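Probable GGDEF family protein (Chromobacterium violaceum, PDB 3NJA) is of unknown function, though its PAS domain probably serves as a sensory or dimerisation module for a GGDEF-type, putatively diguanylate cyclase, protein. Local coordinates at residues S20-M25 with R29-Q34; A45-D48 with D52-F55; I86-P89 with V93-L96. All coordinates share one frame; numbering follows the deposited sequence. Where two conformers were deposited one is given.

Contact 1 (S20-M25 with R29-Q34)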
ATOM      1  N   SER B  20     -19.525  11.428   3.868  1.00 59.19           N
ATOM      2  CA  SER B  20     -18.944  10.925   2.625  1.00 65.41           C
ATOM      3  C   SER B  20     -18.954  11.995   1.550  1.00 56.97           C
ATOM      4  O   SER B  20     -19.832  12.865   1.526  1.00 50.47           O
ATOM      5  CB  SER B  20     -19.603   9.611   2.139  1.00 67.42           C
ATOM      6  OG  SER B  20     -21.022   9.703   2.063  1.00 67.77           O
ATOM      7  N   TRP B  21     -17.969  11.913   0.660  1.00 55.81           N
ATOM      8  CA  TRP B  21     -17.685  12.994  -0.274  1.00 60.05           C
ATOM      9  C   TRP B  21     -17.107  12.487  -1.592  1.00 49.35           C
ATOM     10  O   TRP B  21     -16.393  11.487  -1.625  1.00 53.78           O
ATOM     11  CB  TRP B  21     -16.669  13.951   0.358  1.00 49.52           C
ATOM     12  CG  TRP B  21     -15.390  13.239   0.691  1.00 45.93           C
ATOM     13  CD1 TRP B  21     -15.070  12.628   1.870  1.00 40.68           C
ATOM     14  CD2 TRP B  21     -14.275  13.024  -0.187  1.00 53.82           C
ATOM     15  NE1 TRP B  21     -13.814  12.062   1.788  1.00 47.77           N
ATOM     16  CE2 TRP B  21     -13.308  12.289   0.535  1.00 48.04           C
ATOM     17  CE3 TRP B  21     -13.996  13.394  -1.509  1.00 57.33           C
ATOM     18  CZ2 TRP B  21     -12.087  11.922  -0.018  1.00 50.39           C
ATOM     19  CZ3 TRP B  21     -12.784  13.027  -2.058  1.00 54.12           C
ATOM     20  CH2 TRP B  21     -11.845  12.296  -1.314  1.00 55.12           C
ATOM     21  N   VAL B  22     -17.376  13.223  -2.665  1.00 54.52           N
ATOM     22  CA  VAL B  22     -16.780  12.942  -3.966  1.00 59.33           C
ATOM     23  C   VAL B  22     -16.157  14.195  -4.578  1.00 59.97           C
ATOM     24  O   VAL B  22     -16.791  15.245  -4.619  1.00 69.50           O
ATOM     25  CB  VAL B  22     -17.826  12.405  -4.947  1.00 58.01           C
ATOM     26  CG1 VAL B  22     -17.230  12.308  -6.346  1.00 55.76           C
ATOM     27  CG2 VAL B  22     -18.362  11.054  -4.469  1.00 60.23           C
ATOM     28  N   LEU B  23     -14.918  14.084  -5.050  1.00 57.08           N
ATOM     29  CA  LEU B  23     -14.272  15.193  -5.750  1.00 61.83           C
ATOM     30  C   LEU B  23     -14.114  14.918  -7.243  1.00 63.05           C
ATOM     31  O   LEU B  23     -13.241  14.152  -7.669  1.00 61.41           O
ATOM     32  CB  LEU B  23     -12.909  15.526  -5.135  1.00 59.01           C
ATOM     33  CG  LEU B  23     -12.088  16.581  -5.881  1.00 54.22           C
ATOM     34  CD1 LEU B  23     -12.746  17.946  -5.783  1.00 61.49           C
ATOM     35  CD2 LEU B  23     -10.669  16.632  -5.335  1.00 48.06           C
ATOM     36  N   HIS B  24     -14.965  15.555  -8.035  1.00 59.40           N
ATOM     37  CA  HIS B  24     -14.867  15.452  -9.479  1.00 62.37           C
ATOM     38  C   HIS B  24     -13.652  16.206  -9.991  1.00 66.01           C
ATOM     39  O   HIS B  24     -13.389  17.326  -9.569  1.00 68.63           O
ATOM     40  CB  HIS B  24     -16.153  15.948 -10.119  1.00 59.06           C
ATOM     41  CG  HIS B  24     -17.355  15.185  -9.670  1.00 70.60           C
ATOM     42  ND1 HIS B  24     -17.657  13.930 -10.151  1.00 79.15           N
ATOM     43  CD2 HIS B  24     -18.304  15.474  -8.750  1.00 78.72           C
ATOM     44  CE1 HIS B  24     -18.756  13.490  -9.565  1.00 84.46           C
ATOM     45  NE2 HIS B  24     -19.170  14.408  -8.711  1.00 82.59           N
HETATM   46  N   MSE B  25     -12.899  15.576 -10.884  1.00 63.25           N
HETATM   47  CA  MSE B  25     -11.631  16.137 -11.332  1.00 68.29           C
HETATM   48  C   MSE B  25     -11.832  17.121 -12.488  1.00 73.74           C
HETATM   49  O   MSE B  25     -11.312  18.248 -12.481  1.00 74.25           O
HETATM   50  CB  MSE B  25     -10.676  15.011 -11.725  1.00 65.41           C
HETATM   51  CG  MSE B  25      -9.328  15.024 -10.997  1.00 67.62           C
HETATM   52 SE   MSE B  25      -9.422  15.146  -9.042  0.94114.40          SE
HETATM   53  CE  MSE B  25      -7.508  15.004  -8.675  1.00 84.88           C
ATOM     54  N   ARG B  29     -15.999  19.887  -9.171  1.00 71.89           N
ATOM     55  CA  ARG B  29     -17.141  19.895  -8.264  1.00 75.68           C
ATOM     56  C   ARG B  29     -16.859  19.005  -7.066  1.00 63.08           C
ATOM     57  O   ARG B  29     -16.307  17.925  -7.213  1.00 56.55           O
ATOM     58  CB  ARG B  29     -18.401  19.414  -8.988  1.00 78.55           C
ATOM     59  CG  ARG B  29     -19.707  19.906  -8.379  1.00 85.99           C
ATOM     60  CD  ARG B  29     -20.789  18.844  -8.506  1.00 93.52           C
ATOM     61  NE  ARG B  29     -20.614  18.037  -9.712  1.00104.30           N
ATOM     62  CZ  ARG B  29     -21.239  16.884  -9.946  1.00109.30           C
ATOM     63  NH1 ARG B  29     -21.013  16.217 -11.074  1.00105.61           N
ATOM     64  NH2 ARG B  29     -22.088  16.394  -9.049  1.00110.19           N
ATOM     65  N   LEU B  30     -17.228  19.466  -5.879  1.00 56.91           N
ATOM     66  CA  LEU B  30     -17.046  18.664  -4.684  1.00 62.25           C
ATOM     67  C   LEU B  30     -18.395  18.349  -4.034  1.00 71.36           C
ATOM     68  O   LEU B  30     -19.085  19.253  -3.570  1.00 78.67           O
ATOM     69  CB  LEU B  30     -16.131  19.391  -3.697  1.00 60.49           C
ATOM     70  CG  LEU B  30     -15.916  18.677  -2.358  1.00 65.58           C
ATOM     71  CD1 LEU B  30     -15.300  17.300  -2.589  1.00 74.72           C
ATOM     72  CD2 LEU B  30     -15.048  19.495  -1.422  1.00 59.58           C
ATOM     73  N   GLU B  31     -18.771  17.071  -3.999  1.00 64.00           N
ATOM     74  CA  GLU B  31     -20.061  16.679  -3.435  1.00 60.93           C
ATOM     75  C   GLU B  31     -19.940  16.311  -1.970  1.00 61.41           C
ATOM     76  O   GLU B  31     -19.154  15.441  -1.600  1.00 59.74           O
ATOM     77  CB  GLU B  31     -20.670  15.503  -4.200  1.00 60.24           C
ATOM     78  CG  GLU B  31     -20.852  15.743  -5.694  1.00 70.54           C
ATOM     79  CD  GLU B  31     -21.565  14.586  -6.410  1.00 85.46           C
ATOM     80  OE1 GLU B  31     -20.880  13.643  -6.889  1.00 82.95           O
ATOM     81  OE2 GLU B  31     -22.816  14.630  -6.500  1.00 86.71           O
ATOM     82  N   TRP B  32     -20.732  16.970  -1.134  1.00 64.25           N
ATOM     83  CA  TRP B  32     -20.756  16.647   0.283  1.00 69.25           C
ATOM     84  C   TRP B  32     -22.111  16.130   0.709  1.00 64.94           C
ATOM     85  O   TRP B  32     -23.129  16.668   0.291  1.00 66.01           O
ATOM     86  CB  TRP B  32     -20.415  17.878   1.112  1.00 74.45           C
ATOM     87  CG  TRP B  32     -18.957  18.105   1.231  1.00 76.13           C
ATOM     88  CD1 TRP B  32     -17.962  17.396   0.620  1.00 70.75           C
ATOM     89  CD2 TRP B  32     -18.313  19.111   2.013  1.00 73.18           C
ATOM     90  NE1 TRP B  32     -16.736  17.899   0.978  1.00 68.45           N
ATOM     91  CE2 TRP B  32     -16.924  18.952   1.835  1.00 72.73           C
ATOM     92  CE3 TRP B  32     -18.776  20.127   2.853  1.00 74.74           C
ATOM     93  CZ2 TRP B  32     -15.990  19.780   2.461  1.00 76.37           C
ATOM     94  CZ3 TRP B  32     -17.846  20.949   3.475  1.00 79.40           C
ATOM     95  CH2 TRP B  32     -16.471  20.771   3.274  1.00 75.72           C
ATOM     96  N   SER B  33     -22.124  15.082   1.532  1.00 61.27           N
ATOM     97  CA  SER B  33     -23.348  14.702   2.224  1.00 65.77           C
ATOM     98  C   SER B  33     -23.548  15.717   3.340  1.00 57.88           C
ATOM     99  O   SER B  33     -22.582  16.307   3.813  1.00 56.65           O
ATOM    100  CB  SER B  33     -23.244  13.292   2.808  1.00 67.72           C
ATOM    101  OG  SER B  33     -22.388  13.255   3.934  1.00 74.55           O
ATOM    102  N   GLN B  34     -24.789  15.928   3.760  1.00 63.92           N
ATOM    103  CA  GLN B  34     -25.050  16.881   4.840  1.00 73.56           C
ATOM    104  C   GLN B  34     -24.235  16.504   6.080  1.00 72.21           C
ATOM    105  O   GLN B  34     -23.963  17.341   6.935  1.00 79.18           O
ATOM    106  CB  GLN B  34     -26.549  16.970   5.164  1.00 76.86           C
ATOM    107  CG  GLN B  34     -26.904  17.881   6.348  1.00 80.69           C
ATOM    108  CD  GLN B  34     -26.585  19.353   6.097  1.00 80.69           C
ATOM    109  OE1 GLN B  34     -27.029  19.945   5.111  1.00 75.52           O
ATOM    110  NE2 GLN B  34     -25.818  19.951   7.001  1.00 85.18           N
TER

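Contact 2 (A45-D48 with D52-F55)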
ATOM      1  N   ALA B  45     -26.297  25.008   1.481  1.00102.51           N
ATOM      2  CA  ALA B  45     -26.840  25.990   0.554  1.00 95.58           C
ATOM      3  C   ALA B  45     -25.871  27.119   0.207  1.00 91.75           C
ATOM      4  O   ALA B  45     -26.063  27.832  -0.777  1.00 87.93           O
ATOM      5  CB  ALA B  45     -28.134  26.562   1.115  1.00 98.21           C
ATOM      6  N   THR B  46     -24.824  27.280   1.004  1.00 91.87           N
ATOM      7  CA  THR B  46     -24.026  28.494   0.928  1.00 94.14           C
ATOM      8  C   THR B  46     -22.534  28.239   0.793  1.00 92.42           C
ATOM      9  O   THR B  46     -21.740  29.175   0.689  1.00100.49           O
ATOM     10  CB  THR B  46     -24.230  29.324   2.188  1.00 96.59           C
ATOM     11  OG1 THR B  46     -23.638  28.634   3.297  1.00 94.60           O
ATOM     12  CG2 THR B  46     -25.721  29.528   2.446  1.00 98.04           C
ATOM     13  N   PHE B  47     -22.143  26.976   0.820  1.00 77.98           N
ATOM     14  CA  PHE B  47     -20.736  26.654   0.746  1.00 65.58           C
ATOM     15  C   PHE B  47     -20.339  26.300  -0.684  1.00 76.26           C
ATOM     16  O   PHE B  47     -20.975  25.461  -1.340  1.00 83.01           O
ATOM     17  CB  PHE B  47     -20.406  25.529   1.710  1.00 66.50           C
ATOM     18  CG  PHE B  47     -19.089  24.893   1.444  1.00 82.03           C
ATOM     19  CD1 PHE B  47     -17.932  25.414   1.996  1.00 86.66           C
ATOM     20  CD2 PHE B  47     -18.998  23.783   0.610  1.00 82.60           C
ATOM     21  CE1 PHE B  47     -16.704  24.829   1.735  1.00 87.86           C
ATOM     22  CE2 PHE B  47     -17.774  23.189   0.348  1.00 83.12           C
ATOM     23  CZ  PHE B  47     -16.626  23.712   0.907  1.00 87.01           C
ATOM     24  N   ASP B  48     -19.272  26.942  -1.149  1.00 77.11           N
ATOM     25  CA  ASP B  48     -18.838  26.874  -2.547  1.00 83.31           C
ATOM     26  C   ASP B  48     -18.699  25.474  -3.138  1.00 82.77           C
ATOM     27  O   ASP B  48     -18.789  25.316  -4.352  1.00 88.28           O
ATOM     28  CB  ASP B  48     -17.505  27.611  -2.726  1.00 91.23           C
ATOM     29  CG  ASP B  48     -17.606  29.094  -2.419  1.00100.71           C
ATOM     30  OD1 ASP B  48     -18.363  29.804  -3.122  1.00104.67           O
ATOM     31  OD2 ASP B  48     -16.914  29.547  -1.478  1.00103.90           O
ATOM     32  N   ASP B  52     -10.584  24.179  -3.405  1.00 62.79           N
ATOM     33  CA  ASP B  52      -9.995  25.322  -2.711  0.52 63.38           C
ATOM     34  C   ASP B  52     -10.797  25.651  -1.471  1.00 62.17           C
ATOM     35  O   ASP B  52     -10.230  25.854  -0.395  1.00 65.82           O
ATOM     36  CB  ASP B  52      -9.908  26.581  -3.570  0.52 64.85           C
ATOM     37  CG  ASP B  52      -9.449  27.793  -2.759  0.52 64.13           C
ATOM     38  OD1 ASP B  52      -8.362  27.704  -2.141  0.52 62.41           O
ATOM     39  OD2 ASP B  52     -10.178  28.812  -2.712  0.52 54.06           O
ATOM     40  N   ALA B  53     -12.120  25.691  -1.616  1.00 55.49           N
ATOM     41  CA  ALA B  53     -12.989  26.018  -0.490  1.00 55.35           C
ATOM     42  C   ALA B  53     -12.647  25.117   0.678  1.00 54.85           C
ATOM     43  O   ALA B  53     -12.607  25.540   1.832  1.00 51.42           O
ATOM     44  CB  ALA B  53     -14.441  25.859  -0.864  1.00 58.66           C
ATOM     45  N   TYR B  54     -12.386  23.860   0.361  1.00 60.60           N
ATOM     46  CA  TYR B  54     -12.033  22.882   1.372  1.00 55.79           C
ATOM     47  C   TYR B  54     -10.731  23.295   2.067  1.00 52.15           C
ATOM     48  O   TYR B  54     -10.618  23.225   3.289  1.00 55.54           O
ATOM     49  CB  TYR B  54     -11.933  21.498   0.722  1.00 48.38           C
ATOM     50  CG  TYR B  54     -10.958  20.552   1.363  1.00 38.06           C
ATOM     51  CD1 TYR B  54     -11.288  19.865   2.525  1.00 36.54           C
ATOM     52  CD2 TYR B  54      -9.712  20.328   0.797  1.00 49.13           C
ATOM     53  CE1 TYR B  54     -10.396  18.987   3.118  1.00 47.67           C
ATOM     54  CE2 TYR B  54      -8.810  19.436   1.370  1.00 55.91           C
ATOM     55  CZ  TYR B  54      -9.157  18.772   2.531  1.00 57.47           C
ATOM     56  OH  TYR B  54      -8.265  17.895   3.109  1.00 67.42           O
ATOM     57  N   PHE B  55      -9.762  23.765   1.290  1.00 42.97           N
ATOM     58  CA  PHE B  55      -8.465  24.076   1.859  1.00 41.81           C
ATOM     59  C   PHE B  55      -8.512  25.323   2.740  1.00 47.48           C
ATOM     60  O   PHE B  55      -7.758  25.416   3.697  1.00 54.83           O
ATOM     61  CB  PHE B  55      -7.410  24.196   0.760  1.00 49.00           C
ATOM     62  CG  PHE B  55      -6.783  22.889   0.396  1.00 53.27           C
ATOM     63  CD1 PHE B  55      -5.880  22.286   1.251  1.00 52.65           C
ATOM     64  CD2 PHE B  55      -7.101  22.254  -0.797  1.00 60.77           C
ATOM     65  CE1 PHE B  55      -5.297  21.053   0.919  1.00 65.95           C
ATOM     66  CE2 PHE B  55      -6.519  21.035  -1.141  1.00 57.20           C
ATOM     67  CZ  PHE B  55      -5.617  20.431  -0.280  1.00 57.12           C
TER

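Contact 3 (I86-P89 with V93-L96)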
ATOM      1  N   ILE B  86       7.962 -17.697 -16.401  1.00 51.15           N
ATOM      2  CA  ILE B  86       8.190 -17.468 -17.811  1.00 53.90           C
ATOM      3  C   ILE B  86       8.637 -18.785 -18.409  1.00 65.07           C
ATOM      4  O   ILE B  86       8.941 -19.749 -17.694  1.00 67.88           O
ATOM      5  CB  ILE B  86       9.283 -16.432 -18.072  1.00 53.27           C
ATOM      6  CG1 ILE B  86      10.555 -16.802 -17.308  1.00 46.62           C
ATOM      7  CG2 ILE B  86       8.794 -15.051 -17.692  1.00 59.77           C
ATOM      8  CD1 ILE B  86      11.819 -16.591 -18.112  1.00 45.55           C
ATOM      9  N   VAL B  87       8.677 -18.825 -19.730  1.00 58.49           N
ATOM     10  CA  VAL B  87       9.169 -19.993 -20.415  1.00 56.67           C
ATOM     11  C   VAL B  87      10.268 -19.571 -21.388  1.00 54.38           C
ATOM     12  O   VAL B  87      10.021 -18.856 -22.363  1.00 54.05           O
ATOM     13  CB  VAL B  87       8.023 -20.736 -21.115  1.00 59.85           C
ATOM     14  CG1 VAL B  87       6.953 -19.739 -21.580  1.00 60.44           C
ATOM     15  CG2 VAL B  87       8.568 -21.554 -22.266  1.00 61.35           C
ATOM     16  N   ARG B  88      11.492 -19.989 -21.091  1.00 54.90           N
ATOM     17  CA  ARG B  88      12.627 -19.648 -21.928  1.00 57.18           C
ATOM     18  C   ARG B  88      12.506 -20.293 -23.303  1.00 62.12           C
ATOM     19  O   ARG B  88      11.878 -21.348 -23.454  1.00 63.92           O
ATOM     20  CB  ARG B  88      13.923 -20.125 -21.285  1.00 58.18           C
ATOM     21  CG  ARG B  88      14.433 -19.323 -20.116  1.00 55.93           C
ATOM     22  CD  ARG B  88      15.894 -19.686 -19.913  1.00 69.35           C
ATOM     23  NE  ARG B  88      16.424 -19.307 -18.606  1.00 83.24           N
ATOM     24  CZ  ARG B  88      17.097 -20.132 -17.807  1.00 84.97           C
ATOM     25  NH1 ARG B  88      17.308 -21.389 -18.189  1.00 87.04           N
ATOM     26  NH2 ARG B  88      17.558 -19.703 -16.633  1.00 73.73           N
ATOM     27  N   PRO B  89      13.128 -19.664 -24.310  1.00 63.28           N
ATOM     28  CA  PRO B  89      13.292 -20.193 -25.664  1.00 69.64           C
ATOM     29  C   PRO B  89      13.805 -21.629 -25.680  1.00 59.63           C
ATOM     30  O   PRO B  89      13.434 -22.371 -26.566  1.00 68.37           O
ATOM     31  CB  PRO B  89      14.355 -19.267 -26.253  1.00 70.31           C
ATOM     32  CG  PRO B  89      14.097 -17.983 -25.599  1.00 62.33           C
ATOM     33  CD  PRO B  89      13.685 -18.309 -24.196  1.00 62.34           C
ATOM     34  N   VAL B  93      11.453 -23.683 -17.798  1.00 50.63           N
ATOM     35  CA  VAL B  93      10.495 -22.901 -17.013  1.00 58.71           C
ATOM     36  C   VAL B  93      11.086 -22.193 -15.789  1.00 58.68           C
ATOM     37  O   VAL B  93      11.767 -22.808 -14.968  1.00 59.41           O
ATOM     38  CB  VAL B  93       9.304 -23.769 -16.574  1.00 57.24           C
ATOM     39  CG1 VAL B  93       8.521 -23.088 -15.455  1.00 61.05           C
ATOM     40  CG2 VAL B  93       8.417 -24.028 -17.763  1.00 48.30           C
ATOM     41  N   ARG B  94      10.794 -20.902 -15.660  1.00 60.33           N
ATOM     42  CA  ARG B  94      11.401 -20.088 -14.608  1.00 62.28           C
ATOM     43  C   ARG B  94      10.379 -19.313 -13.797  1.00 56.59           C
ATOM     44  O   ARG B  94       9.441 -18.755 -14.353  1.00 58.33           O
ATOM     45  CB  ARG B  94      12.422 -19.117 -15.213  1.00 63.82           C
ATOM     46  CG  ARG B  94      13.693 -19.801 -15.712  1.00 68.78           C
ATOM     47  CD  ARG B  94      14.524 -20.303 -14.539  1.00 72.52           C
ATOM     48  NE  ARG B  94      15.661 -21.121 -14.940  1.00 74.13           N
ATOM     49  CZ  ARG B  94      16.673 -21.434 -14.137  1.00 79.39           C
ATOM     50  NH1 ARG B  94      16.698 -20.986 -12.895  1.00 72.87           N
ATOM     51  NH2 ARG B  94      17.672 -22.186 -14.581  1.00 91.92           N
ATOM     52  N   GLU B  95      10.563 -19.290 -12.480  1.00 56.91           N
ATOM     53  CA  GLU B  95       9.747 -18.452 -11.598  1.00 57.89           C
ATOM     54  C   GLU B  95      10.381 -17.078 -11.371  1.00 47.40           C
ATOM     55  O   GLU B  95      11.529 -16.973 -10.929  1.00 48.49           O
ATOM     56  CB  GLU B  95       9.529 -19.138 -10.258  1.00 64.12           C
ATOM     57  CG  GLU B  95       8.733 -20.413 -10.360  1.00 79.49           C
ATOM     58  CD  GLU B  95       8.687 -21.165  -9.043  1.00 94.72           C
ATOM     59  OE1 GLU B  95       7.684 -21.023  -8.299  1.00 96.51           O
ATOM     60  OE2 GLU B  95       9.662 -21.896  -8.754  1.00 96.14           O
ATOM     61  N   LEU B  96       9.636 -16.026 -11.686  1.00 47.98           N
ATOM     62  CA  LEU B  96      10.160 -14.662 -11.544  1.00 54.03           C
ATOM     63  C   LEU B  96       9.491 -13.810 -10.451  1.00 54.49           C
ATOM     64  O   LEU B  96       8.271 -13.893 -10.220  1.00 49.83           O
ATOM     65  CB  LEU B  96      10.090 -13.934 -12.891  1.00 51.97           C
ATOM     66  CG  LEU B  96      11.308 -14.121 -13.804  1.00 49.89           C
ATOM     67  CD1 LEU B  96      11.961 -15.483 -13.608  1.00 37.77           C
ATOM     68  CD2 LEU B  96      10.972 -13.862 -15.270  1.00 43.04           C
TER

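Contact 1 (S20-M25 with R29-Q34)
Ser20 to His24 and Leu30 to Trp32 run side by side as the antiparallel arms of a beta hairpin, the N-to-C directions of the short segments at 169° and their axes 4.7 Å apart at closest. Val22 and Glu31 are the central hydrogen-bonded pair: Glu31 N meets Val22 O at 2.8 Å, and Val22 N returns a bond to Glu31 O. Trp21-Trp32 and Leu23-Leu30 flank it as non-hydrogen-bonded pairs. His24 N to Arg29 O and Ser33 N to Ser20 O extend the ladder at its two ends. On the tryptophan and leucine face Leu30 CD1 lies 3.9 Å from Leu23 CB, and Trp21 CB 3.7 Å from Trp32 CD1. The Trp21 indole leads away to a second subunit, whose strand continues the sheet; Trp21 NE1 hydrogen-bonds to Thr116 O of that chain.

The His24 ring stacks on the Arg29 guanidinium, planes at 20° and centres 3.9 Å apart, with Val22 CG1 over the opposite ring face. His24 NE2 donates to Glu31 OE1 at 2.6 Å from above the carboxylate plane, while Arg29 NH2 forms a salt bridge to Glu31 OE2. One carboxylate ties down both stacked groups, and its charge might favour a protonated imidazole despite the arginine.

Contact 2 (A45-D48 with D52-F55)
Ala53 and Phe47 make most of this contact, with the phenyl ring of Phe47 reaching from the loop to the methyl group of Ala53 on helix 51-56. No hydrogen bond joins the two segments, whose mutual burial amounts to 125 Å², both sides summed. Two ring atoms do the touching: Phe47 CZ lies 3.5 Å from Ala53 CB, and Phe47 CE1 is almost as near, at 3.6 Å. The methyl group therefore meets the far end of the ring, obliquely. Phe47 gets there by an outstretched side chain: its CG stands trans to the backbone N (chi1 164°), which carries the ring across to the helix although the bond from CA to CB does not itself aim at it. Ala53, by contrast, directs its CB at the loop. Tyr54 N, a helix amide, lies 4.3 Å from Phe47 CZ, at the ring edge near its plane, and is not hydrogen-bonded to the ring.

Within the PAS fold this is the helical segment after the first two strands, where the loop following helix 34-40 folds back on helix 51-56. The Phe47 ring also stacks on Trp32, so it is held between strand 30-32 and the helix, while Tyr54 turns away towards Val66 on helix 63-74.

Asp48 supplies the third, smaller piece. Its CB points at the helix and approaches Ala53 CB to 4.0 Å, so the aliphatic base of the residue, not its carboxylate, makes the contact.

Contact 3 (I86-P89 with V93-L96)
Ile86 pairs with Arg94 across the hairpin through two backbone bonds: Ile86 N gives to Arg94 O at 2.7 Å, and Arg94 N gives back to Ile86 O at 3.0 Å. Its side chain lies on the same face as that of Arg94. Ile86 CG1, set between the backbone N and the carbonyl carbon (chi1 52°), lies 3.6 Å from Arg94 CB, while Ile86 CG2 meets Leu96 CD2 at 3.5 Å. Ile39 of a second subunit packs on both Ile86 and Leu96, so this aliphatic patch belongs to the interface.

Val87 follows as the non-hydrogen-bonded partner of Val93, with both side chains on the reverse face and CA atoms 4.7 Å apart. These pairs close the hairpin of strands 80-87 and 93-104, two of the three antiparallel strands that end the PAS fold.

Arg88 has left the strand, yet its chain, extended from CG to NE, comes back over Arg94. The two guanidinium planes are 39° apart, so the groups cross at an angle and do not lie parallel, and Arg88 NH2 approaches Arg94 NE to 2.9 Å. Both atoms are donors, so no hydrogen bond exists between them, and the exact placing of these ends is doubtful. Asp119 OD2 stands at long, weak ion-pair range of both arginines, which would partly offset their charge. Phe40 of the second subunit packs against Arg88.

How the contacts relate
The three contacts follow one another along the chain without interleaving. Contacts 1 and 2 are neighbours, their centres 11 Å apart, and they touch: Leu30 CD2 lies 4.3 Å from Tyr54 CB, joining the first hairpin to the helical segment. Contact 3 lies on the other side of the chain's centre, about 47 Å from contact 1 and 55 Å from contact 2, centre to centre, at the turn of the hairpin 80-87/93-104. A PAS domain normally joins its first hairpin and its last three strands in one antiparallel sheet; here residues 20-24 of strand 19-24 pair with a strand of the second subunit, and contact 3 packs on that same subunit, consistent with a domain-swapped assembly.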